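Local coordinates for protein dioxygenase (Pseudomonas brassicacearum, PDB 5V2D) that probably cleaves the central double bond of lignostilbenes with dioxygen at a non-haem iron centre, yielding aromatic aldehydes, at residues A[152-157]-A[183-188]; A[201-206]-A[235-240]; A[209-214]-A[229-234]. One frame throughout, in Å; residues are numbered along the deposited sequence.

Contact 1: residues A[152-157]-A[183-188]; sequences LALKED and ATFTAH. With FE (Fe (III) ion), chain E.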
# COMPACT_ATOMS: atom_id res chain seq x y z
N LEU A 152 4.69 2.06 -13.04
CA LEU A 152 3.55 2.91 -12.67
C LEU A 152 3.64 3.23 -11.19
O LEU A 152 3.84 2.32 -10.37
CB LEU A 152 2.26 2.20 -12.90
CG LEU A 152 1.98 1.92 -14.40
CD1 LEU A 152 0.64 1.19 -14.46
CD2 LEU A 152 2.05 3.17 -15.26
N ALA A 153 3.61 4.48 -10.87
CA ALA A 153 3.49 4.99 -9.51
C ALA A 153 2.05 5.42 -9.34
O ALA A 153 1.50 6.24 -10.12
CB ALA A 153 4.41 6.18 -9.26
N LEU A 154 1.38 4.81 -8.37
CA LEU A 154 -0.06 4.85 -8.28
C LEU A 154 -0.55 5.51 -6.97
O LEU A 154 0.02 5.32 -5.89
CB LEU A 154 -0.62 3.48 -8.35
CG LEU A 154 -0.19 2.66 -9.57
CD1 LEU A 154 0.51 1.37 -9.08
CD2 LEU A 154 -1.42 2.29 -10.37
N LYS A 155 -1.69 6.17 -7.10
CA LYS A 155 -2.43 6.60 -5.97
C LYS A 155 -3.90 6.73 -6.38
O LYS A 155 -4.20 7.21 -7.42
CB LYS A 155 -1.85 7.91 -5.63
CG LYS A 155 -2.58 8.83 -4.82
CD LYS A 155 -2.62 8.56 -3.50
CE LYS A 155 -2.69 9.90 -2.75
NZ LYS A 155 -2.69 9.38 -1.32
N GLU A 156 -4.77 6.28 -5.50
CA GLU A 156 -6.14 5.94 -5.84
C GLU A 156 -7.06 7.13 -6.11
O GLU A 156 -8.25 6.92 -6.40
CB GLU A 156 -6.77 5.06 -4.74
CG GLU A 156 -7.02 5.82 -3.40
CD GLU A 156 -7.13 4.82 -2.23
OE1 GLU A 156 -6.20 3.99 -2.07
OE2 GLU A 156 -8.15 4.85 -1.48
N ASP A 157 -6.55 8.34 -6.04
CA ASP A 157 -7.32 9.57 -6.35
C ASP A 157 -7.14 10.03 -7.78
O ASP A 157 -7.68 11.03 -8.16
CB ASP A 157 -6.98 10.72 -5.41
CG ASP A 157 -5.55 11.18 -5.50
OD1 ASP A 157 -4.69 10.47 -6.12
OD2 ASP A 157 -5.24 12.29 -4.88
N ALA A 183 -12.30 8.65 -13.38
CA ALA A 183 -11.58 9.79 -12.80
C ALA A 183 -10.38 9.33 -11.98
O ALA A 183 -9.49 10.12 -11.77
CB ALA A 183 -12.52 10.63 -11.91
N THR A 184 -10.37 8.08 -11.52
CA THR A 184 -9.30 7.56 -10.63
C THR A 184 -8.85 6.19 -11.10
O THR A 184 -9.49 5.59 -11.97
CB THR A 184 -9.85 7.41 -9.20
OG1 THR A 184 -10.86 6.40 -9.20
CG2 THR A 184 -10.46 8.74 -8.71
N PHE A 185 -7.77 5.69 -10.49
CA PHE A 185 -7.29 4.33 -10.75
C PHE A 185 -6.68 3.80 -9.48
O PHE A 185 -5.95 4.54 -8.82
CB PHE A 185 -6.29 4.44 -11.87
CG PHE A 185 -5.89 3.14 -12.48
CD1 PHE A 185 -6.58 2.61 -13.58
CD2 PHE A 185 -4.78 2.43 -12.00
CE1 PHE A 185 -6.18 1.44 -14.16
CE2 PHE A 185 -4.39 1.27 -12.60
CZ PHE A 185 -5.09 0.77 -13.70
N THR A 186 -6.94 2.56 -9.13
CA THR A 186 -6.49 2.02 -7.83
C THR A 186 -5.00 2.09 -7.66
O THR A 186 -4.24 2.02 -8.66
CB THR A 186 -6.95 0.54 -7.68
OG1 THR A 186 -6.68 0.07 -6.38
CG2 THR A 186 -6.32 -0.34 -8.68
N ALA A 187 -4.55 2.13 -6.41
CA ALA A 187 -3.13 1.87 -6.11
C ALA A 187 -2.92 0.39 -5.76
O ALA A 187 -1.81 0.03 -5.42
CB ALA A 187 -2.69 2.77 -4.97
N HIS A 188 -3.93 -0.47 -5.85
CA HIS A 188 -3.75 -1.89 -5.61
C HIS A 188 -4.11 -2.79 -6.80
O HIS A 188 -4.88 -3.73 -6.62
CB HIS A 188 -4.47 -2.31 -4.35
CG HIS A 188 -3.67 -1.97 -3.13
ND1 HIS A 188 -2.51 -2.65 -2.87
CD2 HIS A 188 -3.81 -1.04 -2.16
CE1 HIS A 188 -1.95 -2.12 -1.78
NE2 HIS A 188 -2.74 -1.18 -1.31
FE FE E . -2.40 -0.12 0.50
O HOH W 1 -3.21 5.51 -9.77
O HOH W 2 -5.94 1.91 -3.75
O HOH W 3 -1.83 1.37 1.81
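L154 turns CG anti to its carbonyl carbon (chi1 -54°), while F185 throws its ring anti to its own backbone N (chi1 -167°), and the two side chains meet with L154 CD2 3.7 Å from F185 CD2, at the ring edge rather than over a face. In the seven-bladed beta propeller of the carotenoid cleavage oxygenase family, this joins strand 150-154 to loop 183-188, which leads to strand 190-191 and supplies H188 to the iron. The same leucine methyl comes within 3.3 Å of T186 O, a carbonyl oxygen that is buried here and has no polar partner in the model. Further back along the side chain, L154 CB rests against A187 CA at 3.7 Å. The backbones meet through a nearly straight CA-H...O contact, E156 CA to F185 O at 3.3 Å with 172° at the hydrogen. Two waters fill in the polar links: one bridges K155 N and F185 O, the other accepts from A187 N and donates to E156 OE1. That carboxylate is second-shell, since OE1 is also hydrogen-bonded to the iron ligand H239. An ST turn, H188 N donating to T186 OG1 at 2.9 Å, steadies the backbone just ahead of the ligand. With H239, H304 and H495 completing the histidine set, H188 NE2 binds the iron at 2.1 Å.

Contact 2: residues A[201-206]-A[235-240]; sequences FSYEAK and AAMVHD. With FE (Fe (III) ion), chain E.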
# COMPACT_ATOMS: atom_id res chain seq x y z
N PHE A 201 -9.00 -1.44 -10.85
CA PHE A 201 -10.36 -0.96 -10.62
C PHE A 201 -10.30 0.52 -10.28
O PHE A 201 -9.20 1.08 -10.09
CB PHE A 201 -11.07 -1.77 -9.54
CG PHE A 201 -10.57 -1.50 -8.16
CD1 PHE A 201 -11.20 -0.51 -7.33
CD2 PHE A 201 -9.50 -2.19 -7.64
CE1 PHE A 201 -10.70 -0.23 -6.08
CE2 PHE A 201 -9.02 -1.91 -6.35
CZ PHE A 201 -9.61 -0.95 -5.57
N SER A 202 -11.47 1.15 -10.18
CA SER A 202 -11.59 2.57 -9.77
C SER A 202 -12.84 2.74 -8.87
O SER A 202 -13.87 2.09 -9.14
CB SER A 202 -11.74 3.43 -11.01
OG SER A 202 -12.22 4.73 -10.67
N TYR A 203 -12.72 3.48 -7.77
CA TYR A 203 -13.89 3.93 -7.02
C TYR A 203 -13.92 5.48 -7.08
O TYR A 203 -12.94 6.12 -7.49
CB TYR A 203 -13.97 3.38 -5.59
CG TYR A 203 -13.01 4.04 -4.62
CD1 TYR A 203 -11.67 3.60 -4.53
CD2 TYR A 203 -13.42 5.05 -3.81
CE1 TYR A 203 -10.78 4.17 -3.67
CE2 TYR A 203 -12.55 5.68 -2.91
CZ TYR A 203 -11.25 5.25 -2.83
OH TYR A 203 -10.40 5.86 -1.91
N GLU A 204 -15.05 6.06 -6.70
CA GLU A 204 -15.36 7.45 -7.03
C GLU A 204 -15.04 7.73 -8.48
O GLU A 204 -14.40 8.72 -8.89
CB GLU A 204 -14.62 8.42 -6.08
CG GLU A 204 -15.20 8.37 -4.64
CD GLU A 204 -14.53 9.42 -3.75
OE1 GLU A 204 -14.72 10.65 -3.95
OE2 GLU A 204 -13.79 8.99 -2.83
N ALA A 205 -15.49 6.81 -9.31
CA ALA A 205 -14.97 6.70 -10.67
C ALA A 205 -15.49 7.79 -11.60
O ALA A 205 -14.94 7.95 -12.71
CB ALA A 205 -15.30 5.36 -11.23
N LYS A 206 -16.55 8.51 -11.18
CA LYS A 206 -16.98 9.69 -11.96
C LYS A 206 -16.84 10.97 -11.22
O LYS A 206 -17.51 11.95 -11.58
CB LYS A 206 -18.45 9.49 -12.39
CG LYS A 206 -18.57 8.31 -13.31
CD LYS A 206 -19.99 8.21 -13.85
CE LYS A 206 -20.00 7.17 -14.98
NZ LYS A 206 -21.40 6.90 -15.36
N ALA A 235 -20.96 6.06 -1.78
CA ALA A 235 -19.53 6.24 -2.04
C ALA A 235 -18.73 5.90 -0.81
O ALA A 235 -18.87 6.53 0.25
CB ALA A 235 -19.22 7.66 -2.51
N ALA A 236 -17.83 4.92 -0.95
CA ALA A 236 -16.99 4.50 0.13
C ALA A 236 -15.60 4.16 -0.34
O ALA A 236 -15.41 3.79 -1.53
CB ALA A 236 -17.61 3.29 0.81
N MET A 237 -14.67 4.13 0.62
CA MET A 237 -13.26 3.78 0.27
C MET A 237 -13.20 2.32 -0.18
O MET A 237 -13.66 1.41 0.53
CB MET A 237 -12.34 3.95 1.46
CG MET A 237 -10.86 3.65 1.10
SD MET A 237 -9.73 3.76 2.53
CE MET A 237 -9.57 5.50 2.51
N VAL A 238 -12.61 2.10 -1.35
CA VAL A 238 -12.23 0.75 -1.78
C VAL A 238 -10.72 0.81 -2.01
O VAL A 238 -10.23 1.20 -3.14
CB VAL A 238 -12.95 0.30 -3.03
CG1 VAL A 238 -12.64 -1.18 -3.30
CG2 VAL A 238 -14.45 0.42 -2.86
N HIS A 239 -9.98 0.44 -0.96
CA HIS A 239 -8.52 0.63 -1.01
C HIS A 239 -7.85 -0.48 -1.84
O HIS A 239 -7.01 -0.22 -2.71
CB HIS A 239 -7.92 0.79 0.40
CG HIS A 239 -6.42 0.99 0.38
ND1 HIS A 239 -5.83 2.08 -0.23
CD2 HIS A 239 -5.42 0.16 0.76
CE1 HIS A 239 -4.52 1.97 -0.13
NE2 HIS A 239 -4.25 0.81 0.44
N ASP A 240 -8.16 -1.73 -1.48
CA ASP A 240 -7.57 -2.91 -2.09
C ASP A 240 -8.71 -3.73 -2.65
O ASP A 240 -9.87 -3.42 -2.42
CB ASP A 240 -6.75 -3.64 -1.01
CG ASP A 240 -5.66 -4.58 -1.58
OD1 ASP A 240 -5.71 -4.93 -2.80
OD2 ASP A 240 -4.78 -5.02 -0.76
FE FE E . -2.40 -0.12 0.50
O HOH W 3 -1.83 1.37 1.81
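Y203 lays one face of its ring against the backbone of M237 and V238, and this is the tight part of the contact: V238 N sits 3.5 Å above the plane of the Y203 ring, over its centre. M237 CA makes an off-centre CH-pi contact with the same ring, 4.2 Å from its centroid. V238 O lies 3.1 Å from Y203 CE1 and also meets F201 at its edge, in the ring plane, 3.3 Å from F201 CE1. V238 CG1, anti to the backbone N (chi1 -172°), reaches that same ring carbon, F201 CE1, at 3.5 Å. Toward the metal the fit is looser: F201 CZ stays 3.9 Å from H239 O, and the imidazole of partly exposed H239 leaves the aromatic pair altogether to bind the iron through NE2 at 2.1 Å, beside a bound water. Y203 OH is hydrogen-bonded to E156 OE2 and R124 NH1. D240, next after the ligand, forms a salt bridge with K190. The rings come from strand 198-203, in a propeller blade where Y203 also touches L213 of strand 212-218; strand 247-252 packs on V238, and F269 of strand 269-271 touches both Y203 and M237.

Contact 3: residues A[209-214]-A[229-234]; sequences GTPDLV and WFQAPY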
# COMPACT_ATOMS: atom_id res chain seq x y z
N GLY A 209 -17.25 11.82 -4.47
CA GLY A 209 -18.52 11.41 -3.88
C GLY A 209 -19.37 10.53 -4.75
O GLY A 209 -20.42 10.12 -4.31
N THR A 210 -18.95 10.20 -5.97
CA THR A 210 -19.76 9.32 -6.80
C THR A 210 -19.71 7.85 -6.33
O THR A 210 -18.69 7.36 -5.89
CB THR A 210 -19.41 9.43 -8.30
OG1 THR A 210 -18.00 9.14 -8.54
CG2 THR A 210 -19.71 10.81 -8.81
N PRO A 211 -20.83 7.13 -6.48
CA PRO A 211 -20.91 5.73 -6.12
C PRO A 211 -20.42 4.77 -7.22
O PRO A 211 -20.51 3.54 -7.01
CB PRO A 211 -22.43 5.51 -5.92
CG PRO A 211 -23.05 6.45 -6.92
CD PRO A 211 -22.16 7.67 -6.91
N ASP A 212 -19.92 5.28 -8.33
CA ASP A 212 -19.52 4.44 -9.43
C ASP A 212 -18.24 3.65 -9.09
O ASP A 212 -17.28 4.22 -8.52
CB ASP A 212 -19.25 5.28 -10.66
CG ASP A 212 -20.50 6.10 -11.06
OD1 ASP A 212 -20.67 7.18 -10.47
OD2 ASP A 212 -21.35 5.58 -11.83
N LEU A 213 -18.26 2.38 -9.48
CA LEU A 213 -17.16 1.44 -9.33
C LEU A 213 -16.91 0.84 -10.67
O LEU A 213 -17.84 0.58 -11.42
CB LEU A 213 -17.57 0.31 -8.41
CG LEU A 213 -17.88 0.73 -6.98
CD1 LEU A 213 -18.21 -0.49 -6.14
CD2 LEU A 213 -16.69 1.38 -6.32
N VAL A 214 -15.66 0.59 -11.02
CA VAL A 214 -15.34 -0.04 -12.31
C VAL A 214 -14.25 -1.05 -12.14
O VAL A 214 -13.23 -0.70 -11.50
CB VAL A 214 -14.72 0.94 -13.34
CG1 VAL A 214 -14.85 0.43 -14.75
CG2 VAL A 214 -15.09 2.34 -13.13
N TRP A 229 -18.58 -1.46 -15.41
CA TRP A 229 -19.02 -0.29 -14.65
C TRP A 229 -20.27 -0.65 -13.88
O TRP A 229 -21.18 -1.23 -14.45
CB TRP A 229 -19.37 0.87 -15.58
CG TRP A 229 -18.16 1.44 -16.26
CD1 TRP A 229 -17.47 0.88 -17.29
CD2 TRP A 229 -17.50 2.69 -15.95
NE1 TRP A 229 -16.42 1.68 -17.64
CE2 TRP A 229 -16.43 2.82 -16.87
CE3 TRP A 229 -17.73 3.69 -15.02
CZ2 TRP A 229 -15.55 3.90 -16.85
CZ3 TRP A 229 -16.88 4.79 -15.02
CH2 TRP A 229 -15.79 4.89 -15.93
N PHE A 230 -20.35 -0.30 -12.61
CA PHE A 230 -21.57 -0.50 -11.84
C PHE A 230 -21.60 0.51 -10.72
O PHE A 230 -20.75 1.41 -10.70
CB PHE A 230 -21.65 -1.95 -11.35
CG PHE A 230 -20.53 -2.40 -10.41
CD1 PHE A 230 -20.79 -2.56 -9.06
CD2 PHE A 230 -19.27 -2.74 -10.91
CE1 PHE A 230 -19.80 -3.05 -8.18
CE2 PHE A 230 -18.26 -3.16 -10.05
CZ PHE A 230 -18.54 -3.33 -8.67
N GLN A 231 -22.58 0.42 -9.82
CA GLN A 231 -22.69 1.39 -8.77
C GLN A 231 -22.85 0.74 -7.42
O GLN A 231 -23.56 -0.26 -7.24
CB GLN A 231 -23.89 2.29 -9.04
CG GLN A 231 -23.73 3.09 -10.32
CD GLN A 231 -24.43 4.38 -10.22
OE1 GLN A 231 -25.41 4.52 -9.47
NE2 GLN A 231 -23.96 5.34 -10.95
N ALA A 232 -22.18 1.32 -6.45
CA ALA A 232 -22.36 0.94 -5.07
C ALA A 232 -23.57 1.69 -4.53
O ALA A 232 -23.99 2.70 -5.11
CB ALA A 232 -21.14 1.36 -4.27
N PRO A 233 -24.09 1.26 -3.36
CA PRO A 233 -25.22 1.95 -2.75
C PRO A 233 -24.82 3.27 -2.11
O PRO A 233 -25.68 4.05 -1.80
CB PRO A 233 -25.75 0.94 -1.73
CG PRO A 233 -24.57 0.07 -1.40
CD PRO A 233 -23.80 -0.04 -2.69
N TYR A 234 -23.53 3.55 -1.96
CA TYR A 234 -23.06 4.83 -1.47
C TYR A 234 -21.55 4.88 -1.83
O TYR A 234 -20.97 3.85 -2.16
CB TYR A 234 -23.25 4.94 0.05
CG TYR A 234 -22.78 3.71 0.83
CD1 TYR A 234 -23.69 2.73 1.23
CD2 TYR A 234 -21.47 3.56 1.20
CE1 TYR A 234 -23.28 1.60 1.92
CE2 TYR A 234 -21.05 2.42 1.92
CZ TYR A 234 -21.94 1.44 2.30
OH TYR A 234 -21.53 0.30 3.00
O HOH W 4 -20.70 3.12 -12.88
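Q231 lies alongside P211 and D212, pointing the same way as both, and its atoms meet them one after another. Its CB stands 4.1 Å from P211 O, and its CG comes 3.8 Å from D212 OD2. At CD the amide divides: OE1 faces the proline ring, 4.0 Å from P211 CG, while NE2 donates to D212 OD2 at 2.8 Å. That bond is bent, and it meets the oxygen from above the carboxylate plane, 42° out of it. D212 OD2 also accepts from a water that donates to F230 O, and K206 offers it a weak, long ion pair. D212 and Q231 belong to an antiparallel hairpin, strands 212-218 and 224-231, the latter an outermost strand of its four-stranded propeller blade. L213 and F230 form the hydrogen-bonded pair, with L213 N to F230 O at 2.9 Å and essentially straight (179°); beyond the strand ends, A232 N donates to P211 O. F230 sets CG between its backbone N and carbonyl carbon (chi1 62°), which brings its ring beneath L213 CB, 3.9 Å from the F230 centroid; L213 CD1 goes on to touch A232 CB. The other face carries V214 and W229, where V214 CG1 stands 3.4 Å from the centroid of the five-membered ring of W229, and V214 CG2 lies over the six-membered ring, 3.5 Å from W229 CE3. W229 NE1 is hydrogen-bonded to E227. Replacing W229 with a serine removes the indole, which would probably leave both V214 methyls without the flat surface they lie on and E227 without its N-H donor.

The three contacts step outward from the iron. Contacts 1 and 2 each supply one ligand, with H188 NE2 3.0 Å from H239 NE2, and the iron also carries a water that lies at both sites. Their centres are 10 Å apart, and a probable hydrogen bond between T184 OG1 and S202 OG, 2.6 Å, stitches loop 183-188 to strand 198-203. Contact 3 lies farther out, its centre 7 Å from that of contact 2 and 16 Å from that of contact 1. Neighbouring strands of one blade join it to contact 2: S202 N lies 2.9 Å from V214 O, and at the adjoining turn E204 OE1 probably bonds to G209 N. Contacts 1 and 3 do not touch, their nearest atoms being about 6 Å apart.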